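Local coordinates for protein sugar isomerase (PDB 3QC0) that binds zinc in a TIM barrel and probably interconverts sugars as an isomerase, at residues Met221-Arg233 with Val263-Cys275. Numbering follows the deposited sequence. Where two conformers were deposited one is given.
Sequences MMGDGVIDLKGIR and VIATCVERYRNCC
M222 bends twice along its side chain, bringing CE to 3.8 Å from the backbone O of C267, and in one of two conformers of C275 the thiol sulfur packs alongside M222 CB and CG, with SG 3.7 Å from CG. M221, the other selenomethionine, lays its CG over one face of the R270 guanidinium, and its CE touches T266 CG2 at 3.8 Å. R270 illustrates how one arginine can fix a loop turn to a helix. With CG beside the backbone N (chi1 -67°) and a second bend at chi2, its NH1 donates to M222 O (2.8 Å) and to D224 OD1 (2.7 Å). NH2 reaches that same OD1 from the same face of the carboxylate, whose plane stands 70° from the guanidinium. A leucine in place of R270 would probably leave D224 without its counter-charge and the M221–D224 type II turn less firmly held. At the C-terminus, one water accepts from K230 N and donates weakly to C274 O; a second donates to K230 O and, weakly, to C275 OXT. The contact thus ties the loop after strand 200-205 and the start of helix 229-238 to the barrel's last helix, 260-274, with M222 and C267 both packing on V247 of strand 245-247.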
HETATM    1  N   MSE A 221       2.262 -10.653 -15.367  1.00 19.57           N
HETATM    2  CA  MSE A 221       2.456 -10.278 -16.733  1.00 20.12           C
HETATM    3  C   MSE A 221       1.348  -9.294 -17.119  1.00 20.49           C
HETATM    4  O   MSE A 221       0.178  -9.462 -16.743  1.00 20.01           O
HETATM    5  CB  MSE A 221       2.371 -11.539 -17.599  1.00 20.79           C
HETATM    6  CG  MSE A 221       2.504 -11.340 -19.086  1.00 22.49           C
HETATM    7 SE   MSE A 221       4.155 -10.584 -19.719  0.75 20.62          SE
HETATM    8  CE  MSE A 221       5.215 -12.200 -19.265  1.00 22.21           C
HETATM    9  N   MSE A 222       1.707  -8.304 -17.896  1.00 19.86           N
HETATM   10  CA  MSE A 222       0.754  -7.297 -18.349  1.00 20.44           C
HETATM   11  C   MSE A 222      -0.451  -7.950 -18.991  1.00 21.09           C
HETATM   12  O   MSE A 222      -0.308  -8.747 -19.908  1.00 21.89           O
HETATM   13  CB  MSE A 222       1.374  -6.371 -19.381  1.00 20.65           C
HETATM   14  CG  MSE A 222       2.451  -5.480 -18.893  1.00 18.78           C
HETATM   15 SE   MSE A 222       4.228  -6.289 -18.802  0.75 16.84          SE
HETATM   16  CE  MSE A 222       4.498  -6.830 -20.605  1.00 17.82           C
ATOM     17  N   GLY A 223      -1.644  -7.588 -18.544  1.00 20.02           N
ATOM     18  CA  GLY A 223      -2.896  -8.157 -19.027  1.00 20.78           C
ATOM     19  C   GLY A 223      -3.456  -9.302 -18.208  1.00 20.64           C
ATOM     20  O   GLY A 223      -4.616  -9.692 -18.413  1.00 22.21           O
ATOM     21  N   ASP A 224      -2.659  -9.872 -17.315  1.00 20.18           N
ATOM     22  CA  ASP A 224      -3.127 -10.944 -16.454  1.00 20.63           C
ATOM     23  C   ASP A 224      -3.771 -10.375 -15.198  1.00 20.43           C
ATOM     24  O   ASP A 224      -4.432 -11.116 -14.443  1.00 20.10           O
ATOM     25  CB  ASP A 224      -1.984 -11.889 -16.046  1.00 20.08           C
ATOM     26  CG  ASP A 224      -1.579 -12.883 -17.150  1.00 22.43           C
ATOM     27  OD1 ASP A 224      -2.264 -12.932 -18.201  1.00 23.86           O
ATOM     28  OD2 ASP A 224      -0.626 -13.656 -16.888  1.00 22.46           O
ATOM     29  N   GLY A 225      -3.577  -9.070 -14.956  1.00 19.68           N
ATOM     30  CA  GLY A 225      -4.125  -8.427 -13.749  1.00 19.22           C
ATOM     31  C   GLY A 225      -5.110  -7.321 -14.078  1.00 18.29           C
ATOM     32  O   GLY A 225      -5.751  -7.333 -15.121  1.00 19.51           O
ATOM     33  N   VAL A 226      -5.216  -6.347 -13.163  1.00 16.61           N
ATOM     34  CA  VAL A 226      -6.279  -5.352 -13.159  1.00 16.70           C
ATOM     35  C   VAL A 226      -5.853  -3.931 -13.431  1.00 16.10           C
ATOM     36  O   VAL A 226      -6.691  -3.022 -13.381  1.00 17.31           O
ATOM     37  CB  VAL A 226      -7.025  -5.371 -11.810  1.00 16.96           C
ATOM     38  CG1 VAL A 226      -7.615  -6.745 -11.576  1.00 22.05           C
ATOM     39  CG2 VAL A 226      -6.131  -4.867 -10.674  1.00 18.40           C
ATOM     40  N   ILE A 227      -4.580  -3.687 -13.693  1.00 16.78           N
ATOM     41  CA  ILE A 227      -4.129  -2.318 -13.904  1.00 16.06           C
ATOM     42  C   ILE A 227      -4.570  -1.805 -15.257  1.00 17.59           C
ATOM     43  O   ILE A 227      -4.465  -2.497 -16.256  1.00 17.63           O
ATOM     44  CB  ILE A 227      -2.585  -2.184 -13.778  1.00 16.25           C
ATOM     45  CG1 ILE A 227      -2.126  -2.608 -12.364  1.00 13.72           C
ATOM     46  CG2 ILE A 227      -2.136  -0.751 -14.111  1.00 15.78           C
ATOM     47  CD1 ILE A 227      -0.635  -2.468 -12.110  1.00 14.17           C
ATOM     48  N   ASP A 228      -5.066  -0.580 -15.289  1.00 17.02           N
ATOM     49  CA  ASP A 228      -5.401   0.090 -16.545  1.00 18.71           C
ATOM     50  C   ASP A 228      -4.108   0.609 -17.159  1.00 18.50           C
ATOM     51  O   ASP A 228      -3.828   1.820 -17.120  1.00 17.62           O
ATOM     52  CB  ASP A 228      -6.394   1.203 -16.236  1.00 20.10           C
ATOM     53  CG  ASP A 228      -6.825   2.018 -17.454  1.00 21.04           C
ATOM     54  OD1 ASP A 228      -6.478   1.681 -18.604  1.00 21.91           O
ATOM     55  OD2 ASP A 228      -7.547   3.053 -17.247  1.00 24.06           O
ATOM     56  N   LEU A 229      -3.310  -0.338 -17.702  1.00 18.24           N
ATOM     57  CA  LEU A 229      -1.992  -0.027 -18.272  1.00 18.64           C
ATOM     58  C   LEU A 229      -2.128   1.001 -19.389  1.00 18.74           C
ATOM     59  O   LEU A 229      -1.362   1.979 -19.452  1.00 19.98           O
ATOM     60  CB  LEU A 229      -1.298  -1.305 -18.745  1.00 18.79           C
ATOM     61  CG  LEU A 229      -0.908  -2.279 -17.637  1.00 17.14           C
ATOM     62  CD1 LEU A 229      -0.551  -3.680 -18.193  1.00 18.02           C
ATOM     63  CD2 LEU A 229       0.235  -1.687 -16.762  1.00 18.59           C
ATOM     64  N   LYS A 230      -3.105   0.796 -20.261  1.00 20.16           N
ATOM     65  CA  LYS A 230      -3.354   1.691 -21.387  1.00 22.53           C
ATOM     66  C   LYS A 230      -3.590   3.114 -20.897  1.00 21.22           C
ATOM     67  O   LYS A 230      -3.010   4.063 -21.403  1.00 22.26           O
ATOM     68  CB  LYS A 230      -4.553   1.165 -22.196  1.00 24.81           C
ATOM     69  CG  LYS A 230      -5.069   1.976 -23.374  1.00 32.14           C
ATOM     70  CD  LYS A 230      -6.531   1.470 -23.790  1.00 37.82           C
ATOM     71  CE  LYS A 230      -6.878   1.595 -25.286  1.00 42.98           C
ATOM     72  NZ  LYS A 230      -8.056   0.714 -25.743  1.00 44.42           N
ATOM     73  N   GLY A 231      -4.454   3.260 -19.890  1.00 21.09           N
ATOM     74  CA  GLY A 231      -4.767   4.569 -19.339  1.00 19.99           C
ATOM     75  C   GLY A 231      -3.585   5.289 -18.692  1.00 20.18           C
ATOM     76  O   GLY A 231      -3.373   6.482 -18.883  1.00 19.53           O
ATOM     77  N   ILE A 232      -2.808   4.559 -17.909  1.00 18.18           N
ATOM     78  CA  ILE A 232      -1.637   5.127 -17.280  1.00 17.08           C
ATOM     79  C   ILE A 232      -0.657   5.603 -18.387  1.00 18.32           C
ATOM     80  O   ILE A 232      -0.127   6.714 -18.315  1.00 19.64           O
ATOM     81  CB  ILE A 232      -0.962   4.131 -16.311  1.00 16.56           C
ATOM     82  CG1 ILE A 232      -1.864   3.884 -15.068  1.00 16.41           C
ATOM     83  CG2 ILE A 232       0.441   4.609 -15.900  1.00 17.83           C
ATOM     84  CD1 ILE A 232      -1.344   2.798 -14.125  1.00 17.12           C
ATOM     85  N   ARG A 233      -0.422   4.754 -19.390  1.00 18.35           N
ATOM     86  CA  ARG A 233       0.542   5.101 -20.453  1.00 19.10           C
ATOM     87  C   ARG A 233       0.057   6.316 -21.209  1.00 20.05           C
ATOM     88  O   ARG A 233       0.880   7.161 -21.554  1.00 21.95           O
ATOM     89  CB  ARG A 233       0.793   3.957 -21.396  1.00 19.21           C
ATOM     90  CG  ARG A 233       1.769   4.310 -22.541  1.00 20.54           C
ATOM     91  CD  ARG A 233       3.187   4.567 -22.053  1.00 20.93           C
ATOM     92  NE  ARG A 233       4.044   5.054 -23.151  1.00 20.69           N
ATOM     93  CZ  ARG A 233       5.345   5.285 -23.030  1.00 23.72           C
ATOM     94  NH1 ARG A 233       5.981   5.068 -21.881  1.00 22.60           N
ATOM     95  NH2 ARG A 233       6.029   5.754 -24.078  1.00 25.20           N
ATOM     96  N   VAL A 263       9.110 -16.314 -22.007  1.00 27.84           N
ATOM     97  CA  VAL A 263       8.768 -15.125 -21.181  1.00 25.82           C
ATOM     98  C   VAL A 263       8.871 -13.870 -22.037  1.00 25.92           C
ATOM     99  O   VAL A 263       7.951 -13.067 -22.081  1.00 25.76           O
ATOM    100  CB  VAL A 263       9.672 -14.993 -19.975  1.00 24.98           C
ATOM    101  CG1 VAL A 263       9.308 -13.727 -19.162  1.00 25.33           C
ATOM    102  CG2 VAL A 263       9.585 -16.227 -19.089  1.00 25.39           C
ATOM    103  N   ILE A 264       9.983 -13.722 -22.768  1.00 26.87           N
ATOM    104  CA  ILE A 264      10.204 -12.505 -23.547  1.00 26.58           C
ATOM    105  C   ILE A 264       9.246 -12.408 -24.745  1.00 28.20           C
ATOM    106  O   ILE A 264       8.727 -11.320 -25.065  1.00 27.27           O
ATOM    107  CB  ILE A 264      11.666 -12.366 -24.018  1.00 26.36           C
ATOM    108  CG1 ILE A 264      12.613 -12.327 -22.827  1.00 27.04           C
ATOM    109  CG2 ILE A 264      11.817 -11.132 -24.884  1.00 25.22           C
ATOM    110  CD1 ILE A 264      12.328 -11.204 -21.800  1.00 25.94           C
ATOM    111  N   ALA A 265       8.988 -13.546 -25.392  1.00 29.42           N
ATOM    112  CA  ALA A 265       7.944 -13.603 -26.404  1.00 30.11           C
ATOM    113  C   ALA A 265       6.606 -13.110 -25.869  1.00 29.36           C
ATOM    114  O   ALA A 265       5.922 -12.314 -26.550  1.00 28.81           O
ATOM    115  CB  ALA A 265       7.793 -15.053 -26.960  1.00 31.35           C
ATOM    116  N   THR A 266       6.245 -13.561 -24.657  1.00 27.15           N
ATOM    117  CA  THR A 266       4.967 -13.166 -24.038  1.00 26.57           C
ATOM    118  C   THR A 266       5.026 -11.679 -23.693  1.00 25.71           C
ATOM    119  O   THR A 266       4.046 -10.964 -23.952  1.00 25.39           O
ATOM    120  CB  THR A 266       4.660 -14.037 -22.811  1.00 25.77           C
ATOM    121  OG1 THR A 266       4.686 -15.438 -23.204  1.00 27.92           O
ATOM    122  CG2 THR A 266       3.312 -13.665 -22.147  1.00 24.27           C
ATOM    123  N   CYS A 267       6.155 -11.179 -23.169  1.00 25.71           N
ATOM    124  CA  CYS A 267       6.264  -9.729 -22.942  1.00 25.53           C
ATOM    125  C   CYS A 267       6.014  -8.946 -24.208  1.00 25.76           C
ATOM    126  O   CYS A 267       5.354  -7.942 -24.175  1.00 24.45           O
ATOM    127  CB  CYS A 267       7.605  -9.262 -22.368  1.00 25.45           C
ATOM    128  SG  CYS A 267       8.036  -9.929 -20.796  1.00 26.29           S
ATOM    129  N   VAL A 268       6.562  -9.368 -25.344  1.00 26.00           N
ATOM    130  CA  VAL A 268       6.330  -8.608 -26.570  1.00 27.08           C
ATOM    131  C   VAL A 268       4.851  -8.643 -26.997  1.00 27.15           C
ATOM    132  O   VAL A 268       4.301  -7.630 -27.409  1.00 26.91           O
ATOM    133  CB  VAL A 268       7.212  -9.134 -27.741  1.00 27.93           C
ATOM    134  CG1 VAL A 268       6.747  -8.545 -29.077  1.00 28.95           C
ATOM    135  CG2 VAL A 268       8.687  -8.832 -27.471  1.00 28.39           C
ATOM    136  N   GLU A 269       4.218  -9.815 -26.895  1.00 27.37           N
ATOM    137  CA  GLU A 269       2.815  -9.964 -27.266  1.00 27.63           C
ATOM    138  C   GLU A 269       1.947  -9.081 -26.372  1.00 26.98           C
ATOM    139  O   GLU A 269       1.058  -8.359 -26.856  1.00 27.15           O
ATOM    140  CB  GLU A 269       2.372 -11.424 -27.135  1.00 28.25           C
ATOM    141  CG  GLU A 269       0.949 -11.694 -27.510  1.00 29.63           C
ATOM    142  CD  GLU A 269       0.639 -11.477 -28.985  1.00 28.97           C
ATOM    143  OE1 GLU A 269       1.539 -11.540 -29.787  1.00 37.57           O
ATOM    144  OE2 GLU A 269      -0.528 -11.274 -29.328  1.00 26.69           O
ATOM    145  N   ARG A 270       2.206  -9.147 -25.070  1.00 26.05           N
ATOM    146  CA  ARG A 270       1.357  -8.406 -24.107  1.00 25.52           C
ATOM    147  C   ARG A 270       1.621  -6.914 -24.194  1.00 25.89           C
ATOM    148  O   ARG A 270       0.717  -6.114 -24.034  1.00 26.41           O
ATOM    149  CB  ARG A 270       1.572  -8.894 -22.700  1.00 24.20           C
ATOM    150  CG  ARG A 270       1.104 -10.332 -22.412  1.00 25.01           C
ATOM    151  CD  ARG A 270      -0.330 -10.637 -22.844  1.00 24.38           C
ATOM    152  NE  ARG A 270      -0.714 -11.992 -22.427  1.00 28.91           N
ATOM    153  CZ  ARG A 270      -1.149 -12.325 -21.218  1.00 28.76           C
ATOM    154  NH1 ARG A 270      -1.264 -11.405 -20.256  1.00 26.71           N
ATOM    155  NH2 ARG A 270      -1.464 -13.596 -20.956  1.00 32.55           N
ATOM    156  N   TYR A 271       2.865  -6.531 -24.454  1.00 27.01           N
ATOM    157  CA  TYR A 271       3.186  -5.148 -24.774  1.00 26.68           C
ATOM    158  C   TYR A 271       2.395  -4.633 -25.970  1.00 28.54           C
ATOM    159  O   TYR A 271       1.845  -3.521 -25.953  1.00 27.69           O
ATOM    160  CB  TYR A 271       4.690  -5.038 -25.081  1.00 27.81           C
ATOM    161  CG  TYR A 271       5.094  -3.700 -25.636  1.00 27.17           C
ATOM    162  CD1 TYR A 271       5.003  -2.535 -24.856  1.00 25.53           C
ATOM    163  CD2 TYR A 271       5.604  -3.590 -26.928  1.00 28.95           C
ATOM    164  CE1 TYR A 271       5.392  -1.295 -25.370  1.00 26.34           C
ATOM    165  CE2 TYR A 271       6.006  -2.363 -27.453  1.00 29.37           C
ATOM    166  CZ  TYR A 271       5.914  -1.231 -26.682  1.00 28.86           C
ATOM    167  OH  TYR A 271       6.320  -0.051 -27.255  1.00 29.00           O
ATOM    168  N   ARG A 272       2.360  -5.426 -27.045  1.00 28.24           N
ATOM    169  CA  ARG A 272       1.548  -5.083 -28.205  1.00 29.92           C
ATOM    170  C   ARG A 272       0.064  -4.927 -27.865  1.00 29.83           C
ATOM    171  O   ARG A 272      -0.566  -3.994 -28.344  1.00 30.61           O
ATOM    172  CB  ARG A 272       1.720  -6.135 -29.334  1.00 30.70           C
ATOM    173  CG  ARG A 272       3.079  -6.109 -29.971  1.00 30.05           C
ATOM    174  CD  ARG A 272       3.292  -7.333 -30.894  1.00 30.92           C
ATOM    175  NE  ARG A 272       2.315  -7.336 -31.985  1.00 30.17           N
ATOM    176  CZ  ARG A 272       2.452  -6.635 -33.117  1.00 32.96           C
ATOM    177  NH1 ARG A 272       3.528  -5.866 -33.312  1.00 35.19           N
ATOM    178  NH2 ARG A 272       1.515  -6.683 -34.049  1.00 32.92           N
ATOM    179  N   ASN A 273      -0.491  -5.836 -27.074  1.00 29.68           N
ATOM    180  CA  ASN A 273      -1.959  -5.890 -26.892  1.00 30.75           C
ATOM    181  C   ASN A 273      -2.522  -5.144 -25.710  1.00 32.20           C
ATOM    182  O   ASN A 273      -3.682  -4.721 -25.757  1.00 31.55           O
ATOM    183  CB  ASN A 273      -2.439  -7.336 -26.759  1.00 30.53           C
ATOM    184  CG  ASN A 273      -2.030  -8.209 -27.927  1.00 31.43           C
ATOM    185  OD1 ASN A 273      -1.767  -7.720 -29.045  1.00 26.86           O
ATOM    186  ND2 ASN A 273      -1.971  -9.531 -27.675  1.00 31.86           N
ATOM    187  N   CYS A 274      -1.747  -5.046 -24.639  1.00 33.73           N
ATOM    188  CA  CYS A 274      -2.312  -4.779 -23.321  1.00 36.15           C
ATOM    189  C   CYS A 274      -1.749  -3.547 -22.676  1.00 37.45           C
ATOM    190  O   CYS A 274      -2.012  -3.352 -21.488  1.00 37.28           O
ATOM    191  CB  CYS A 274      -2.031  -5.961 -22.362  1.00 35.93           C
ATOM    192  SG  CYS A 274      -2.600  -7.586 -22.931  1.00 39.77           S
ATOM    193  N   CYS A 275      -1.008  -2.719 -23.419  1.00 39.57           N
ATOM    194  CA  CYS A 275      -0.248  -1.607 -22.839  0.81 39.75           C
ATOM    195  C   CYS A 275      -0.487  -0.291 -23.571  1.00 41.31           C
ATOM    196  O   CYS A 275      -0.848  -0.288 -24.763  1.00 43.34           O
ATOM    197  CB  CYS A 275       1.252  -1.914 -22.863  0.81 39.44           C
ATOM    198  SG  CYS A 275       1.730  -3.305 -21.826  0.81 33.70           S
ATOM    199  OXT CYS A 275      -0.260   0.776 -22.981  1.00 41.06           O
TER
HETATM  200  O   HOH W   1      -4.766  -1.695 -20.417  1.00 29.42           O
HETATM  201  O   HOH W   2      -1.892   3.520 -24.218  1.00 46.73           O